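Transcription regulator WhiB1 (Mycobacterium tuberculosis H37Rv, PDB 6ONO) acts as a transcriptional repressor, probably redox-responsive, whose nitric-oxide-reactive [4Fe-4S] cluster governs its binding to DNA. Local coordinates at residues N38-P41 and V42-E45; M63-D66 and E67-L71. One frame throughout, in Å; residues are numbered along the deposited sequence.

Two local contacts follow one another in series along a small chain of three helices and long loops, without strands. Contact 1 (38-41 with 42-45) comes first, in the loop after helix 27-38 and at the start of helix 43-53; contact 2 (63-66 with 67-71) takes in the N-cap and the whole of helix 65-71. Their centres are about 17 Å apart and their nearest atoms about 6 Å, without touching. Helix 43-53 connects them: contact 1 sets its start beside the iron-sulfur cluster, and its Leu-47 and Leu-51 pack against side chains of contact 2. The side chain of Arg-68 comes within about 8 Å of the cluster, placing the last helix near the metal centre.

Contact 1. Residues N38-P41 and V42-E45; sequences NRCP and VTTE. With SF4 (iron/sulfur cluster), chain E.
Cys-40 meets Val-42 and Thr-43 across the turn that leads into helix 43-53, at the third cysteine of the cluster-binding pattern formed by Cys-9, Cys-37, Cys-40 and Cys-46. In sequence it closes a CxxC pair with Cys-37, the hallmark of WhiB proteins. Its SG points into the cluster and binds the iron atom FE4 at 2.2 Å. The sulfur stands trans to its own backbone nitrogen (chi1 -177°), which directs it inward while the main chain runs on through Pro-41. Val-42 flanks this sulfur, roughly square to the bond from sulfur to iron: its CG2 methyl lies 3.6 Å from Cys-40 SG, an apolar neighbour for the ligand. Val-42 is also the N-cap residue, and the other methyl, Val-42 CG1, lies 3.6 Å from Pro-41 C. Trp-3, from outside the two segments, packs on Val-42.

Thr-43 lies along the cluster with its CA side, and its two branches do different work. Thr-43 CA is 3.7 Å from sulfide S1 of SF4, and the CG2 methyl passes beside the same sulfide, 3.9 Å from S1. The hydroxyl swings back toward the loop, where OG1 comes within 2.9 Å of Cys-40 O and also reaches Cys-37 O. It has one proton for these two carbonyls, and which of them receives it is not settled; either way the hydroxyl ties the start of helix 43-53 to the stretch between Cys-37 and Cys-40.

The backbone adds one more link to the ligand, a weak hydrogen bond from Val-42 N to Cys-40 SG, 3.6 Å long and fairly straight, with an N-H...S angle of 161°.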
loop_
_atom_site.group_PDB
_atom_site.type_symbol
_atom_site.label_atom_id
_atom_site.label_comp_id
_atom_site.label_asym_id
_atom_site.label_seq_id
_atom_site.Cartn_x
_atom_site.Cartn_y
_atom_site.Cartn_z
ATOM N N ASN A 38 -4.470 -14.172 -10.827
ATOM C CA ASN A 38 -5.120 -15.355 -11.375
ATOM C C ASN A 38 -4.124 -16.434 -11.776
ATOM O O ASN A 38 -4.509 -17.599 -11.919
ATOM C CB ASN A 38 -5.983 -14.942 -12.570
ATOM C CG ASN A 38 -7.309 -14.327 -12.141
ATOM O OD1 ASN A 38 -7.548 -14.129 -10.949
ATOM N ND2 ASN A 38 -8.152 -13.972 -13.112
ATOM N N ARG A 39 -2.855 -16.077 -11.967
ATOM C CA ARG A 39 -1.813 -17.059 -12.220
ATOM C C ARG A 39 -0.867 -17.171 -11.027
ATOM O O ARG A 39 0.310 -17.498 -11.186
ATOM C CB ARG A 39 -1.041 -16.728 -13.496
ATOM C CG ARG A 39 -0.398 -15.368 -13.542
ATOM C CD ARG A 39 0.475 -15.253 -14.784
ATOM N NE ARG A 39 0.860 -13.878 -15.093
ATOM C CZ ARG A 39 1.853 -13.225 -14.503
ATOM N NH1 ARG A 39 2.569 -13.813 -13.555
ATOM N NH2 ARG A 39 2.129 -11.979 -14.861
ATOM N N CYS A 40 -1.384 -16.915 -9.828
ATOM C CA CYS A 40 -0.601 -16.957 -8.609
ATOM C C CYS A 40 -0.972 -18.183 -7.792
ATOM O O CYS A 40 -2.167 -18.453 -7.604
ATOM C CB CYS A 40 -0.837 -15.692 -7.781
ATOM S SG CYS A 40 0.169 -15.579 -6.267
ATOM N N PRO A 41 0.006 -18.943 -7.284
ATOM C CA PRO A 41 -0.335 -20.155 -6.523
ATOM C C PRO A 41 -0.798 -19.887 -5.101
ATOM O O PRO A 41 -1.394 -20.786 -4.493
ATOM C CB PRO A 41 0.973 -20.955 -6.537
ATOM C CG PRO A 41 2.028 -19.917 -6.625
ATOM C CD PRO A 41 1.461 -18.803 -7.474
ATOM N N VAL A 42 -0.579 -18.686 -4.557
ATOM C CA VAL A 42 -0.898 -18.423 -3.155
ATOM C C VAL A 42 -2.000 -17.375 -3.027
ATOM O O VAL A 42 -2.032 -16.603 -2.062
ATOM C CB VAL A 42 0.363 -18.009 -2.375
ATOM C CG1 VAL A 42 1.292 -19.210 -2.208
ATOM C CG2 VAL A 42 1.096 -16.868 -3.079
ATOM N N THR A 43 -2.938 -17.381 -3.977
ATOM C CA THR A 43 -3.980 -16.364 -3.997
ATOM C C THR A 43 -4.860 -16.432 -2.760
ATOM O O THR A 43 -5.185 -15.396 -2.169
ATOM C CB THR A 43 -4.833 -16.507 -5.250
ATOM O OG1 THR A 43 -3.983 -16.547 -6.402
ATOM C CG2 THR A 43 -5.751 -15.322 -5.368
ATOM N N THR A 44 -5.272 -17.637 -2.353
ATOM C CA THR A 44 -6.108 -17.733 -1.162
ATOM C C THR A 44 -5.334 -17.289 0.074
ATOM O O THR A 44 -5.886 -16.623 0.955
ATOM C CB THR A 44 -6.673 -19.153 -0.996
ATOM O OG1 THR A 44 -5.614 -20.114 -1.039
ATOM C CG2 THR A 44 -7.633 -19.457 -2.106
ATOM N N GLU A 45 -4.051 -17.646 0.156
ATOM C CA GLU A 45 -3.232 -17.206 1.283
ATOM C C GLU A 45 -3.058 -15.692 1.279
ATOM O O GLU A 45 -3.151 -15.043 2.330
ATOM C CB GLU A 45 -1.863 -17.882 1.238
ATOM C CG GLU A 45 -1.850 -19.387 1.475
ATOM C CD GLU A 45 -2.388 -20.181 0.303
ATOM O OE1 GLU A 45 -2.638 -19.584 -0.765
ATOM O OE2 GLU A 45 -2.536 -21.413 0.442
HETATM FE FE1 SF4 E . 0.679 -11.030 -5.452
HETATM FE FE2 SF4 E . -1.885 -11.307 -6.317
HETATM FE FE3 SF4 E . -1.263 -11.833 -3.698
HETATM FE FE4 SF4 E . -0.391 -13.511 -5.655
HETATM S S1 SF4 E . -2.545 -13.099 -5.097
HETATM S S2 SF4 E . 0.817 -12.715 -3.917
HETATM S S3 SF4 E . -0.025 -12.039 -7.361
HETATM S S4 SF4 E . -1.107 -9.811 -4.751
#

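Contact 2. Residues M63-D66 and E67-L71; sequences MSED and ERRAL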
loop_
_atom_site.group_PDB
_atom_site.type_symbol
_atom_site.label_atom_id
_atom_site.label_comp_id
_atom_site.label_asym_id
_atom_site.label_seq_id
_atom_site.Cartn_x
_atom_site.Cartn_y
_atom_site.Cartn_z
HETATM N N MSE A 63 -8.588 -9.650 -5.406
HETATM C CA MSE A 63 -9.694 -8.732 -5.091
HETATM C C MSE A 63 -9.205 -7.276 -5.010
HETATM O O MSE A 63 -8.128 -7.012 -4.467
HETATM C CB MSE A 63 -10.365 -9.089 -3.752
HETATM C CG MSE A 63 -10.904 -10.504 -3.618
HETATM SE SE MSE A 63 -12.301 -10.530 -2.246
HETATM C CE MSE A 63 -13.746 -9.751 -3.264
ATOM N N SER A 64 -10.015 -6.342 -5.506
ATOM C CA SER A 64 -9.710 -4.927 -5.391
ATOM C C SER A 64 -10.037 -4.437 -3.988
ATOM O O SER A 64 -10.692 -5.124 -3.197
ATOM C CB SER A 64 -10.496 -4.107 -6.417
ATOM O OG SER A 64 -11.854 -4.018 -6.042
ATOM N N GLU A 65 -9.574 -3.231 -3.673
ATOM C CA GLU A 65 -9.792 -2.731 -2.325
ATOM C C GLU A 65 -11.276 -2.484 -2.064
ATOM O O GLU A 65 -11.764 -2.767 -0.966
ATOM C CB GLU A 65 -8.977 -1.461 -2.072
ATOM C CG GLU A 65 -9.566 -0.192 -2.619
ATOM C CD GLU A 65 -8.749 1.024 -2.274
ATOM O OE1 GLU A 65 -7.662 1.185 -2.864
ATOM O OE2 GLU A 65 -9.195 1.812 -1.407
ATOM N N ASP A 66 -12.024 -1.994 -3.062
ATOM C CA ASP A 66 -13.459 -1.797 -2.848
ATOM C C ASP A 66 -14.176 -3.126 -2.616
ATOM O O ASP A 66 -15.092 -3.212 -1.791
ATOM C CB ASP A 66 -14.088 -1.039 -4.019
ATOM C CG ASP A 66 -13.725 0.446 -4.021
ATOM O OD1 ASP A 66 -13.403 0.985 -2.942
ATOM O OD2 ASP A 66 -13.791 1.083 -5.094
ATOM N N GLU A 67 -13.758 -4.179 -3.317
ATOM C CA GLU A 67 -14.366 -5.490 -3.121
ATOM C C GLU A 67 -14.092 -6.024 -1.716
ATOM O O GLU A 67 -15.004 -6.510 -1.024
ATOM C CB GLU A 67 -13.841 -6.458 -4.190
ATOM C CG GLU A 67 -14.394 -6.184 -5.587
ATOM C CD GLU A 67 -13.685 -6.958 -6.700
ATOM O OE1 GLU A 67 -12.532 -7.405 -6.529
ATOM O OE2 GLU A 67 -14.300 -7.137 -7.768
ATOM N N ARG A 68 -12.836 -5.939 -1.261
ATOM C CA ARG A 68 -12.545 -6.400 0.092
ATOM C C ARG A 68 -13.287 -5.559 1.117
ATOM O O ARG A 68 -13.770 -6.078 2.127
ATOM C CB ARG A 68 -11.029 -6.371 0.352
ATOM C CG ARG A 68 -10.238 -7.278 -0.602
ATOM C CD ARG A 68 -8.843 -7.580 -0.072
ATOM N NE ARG A 68 -8.148 -6.353 0.318
ATOM C CZ ARG A 68 -7.576 -5.508 -0.532
ATOM N NH1 ARG A 68 -7.617 -5.757 -1.825
ATOM N NH2 ARG A 68 -6.971 -4.405 -0.074
ATOM N N ARG A 69 -13.390 -4.250 0.874
ATOM C CA ARG A 69 -14.082 -3.375 1.817
ATOM C C ARG A 69 -15.557 -3.726 1.917
ATOM O O ARG A 69 -16.130 -3.755 3.016
ATOM C CB ARG A 69 -13.911 -1.920 1.391
ATOM C CG ARG A 69 -14.611 -0.947 2.296
ATOM C CD ARG A 69 -14.185 0.478 1.995
ATOM N NE ARG A 69 -12.737 0.661 2.095
ATOM C CZ ARG A 69 -11.945 0.920 1.060
ATOM N NH1 ARG A 69 -12.462 1.028 -0.157
ATOM N NH2 ARG A 69 -10.642 1.080 1.241
ATOM N N ALA A 70 -16.190 -4.013 0.783
ATOM C CA ALA A 70 -17.585 -4.417 0.840
ATOM C C ALA A 70 -17.736 -5.733 1.581
ATOM O O ALA A 70 -18.781 -5.984 2.189
ATOM C CB ALA A 70 -18.164 -4.523 -0.572
ATOM N N LEU A 71 -16.700 -6.580 1.560
ATOM C CA LEU A 71 -16.789 -7.836 2.308
ATOM C C LEU A 71 -16.882 -7.600 3.817
ATOM O O LEU A 71 -17.600 -8.323 4.517
ATOM C CB LEU A 71 -15.597 -8.727 1.964
ATOM C CG LEU A 71 -15.645 -10.239 2.163
ATOM C CD1 LEU A 71 -16.974 -10.892 1.718
ATOM C CD2 LEU A 71 -14.484 -10.818 1.383
#
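Glu-67 reaches back from the first turn of helix 65-71 toward Met-63, a selenomethionine in this model, and Ser-64. The glutamate runs extended beyond CG, which brings its carboxylate beside the backbone N-H of Ser-64. OE1 takes that N-H of Ser-64 at 2.9 Å from N in a nearly straight bond (168°), on its anti side and somewhat out of the carboxylate plane. OE2 is salt-bridged to Lys-34 on helix 27-38, so both oxygens of this group are held. Met-63 slants across the same glutamate: its chain bends about the CG-SE bond (chi3 77°), curling the terminal methyl over the side chain so that CE lies 3.4 Å from Glu-67 CB, a tight approach.

Ser-64 returns the favour, its OG accepting a weak hydrogen bond from Glu-67 N at 3.3 Å. Together the two residues make a capping box, with Ser-64 as N-cap, that caps the N-H of Glu-67 in the first turn and pairs the N-H of Ser-64.

Arg-68 packs on an adjoining side of Met-63, where Arg-68 CG is 3.6 Å from Met-63 CB. Its chain then folds at chi3 (-50°), turning the guanidinium back toward the start of the helix; NH1 meets Met-63 O edge-on at 3.0 Å, while the CA of Glu-65 lies over one face. The polar end is satisfied mainly outside the helix, NH2 by Gln-55 O and NH1 by Gly-58 O, so this buried arginine ties the helix to the preceding loop. Leu-47 and Leu-51 of helix 43-53 pack against its chain. On the exposed face Glu-65, Asp-66 and Arg-69 form a salt-bridge network: Arg-69 NH2 pairs with Glu-65 OE2, 3.1 Å, and NH1 with Asp-66 OD1, 2.9 Å, both oxygens in the guanidinium plane.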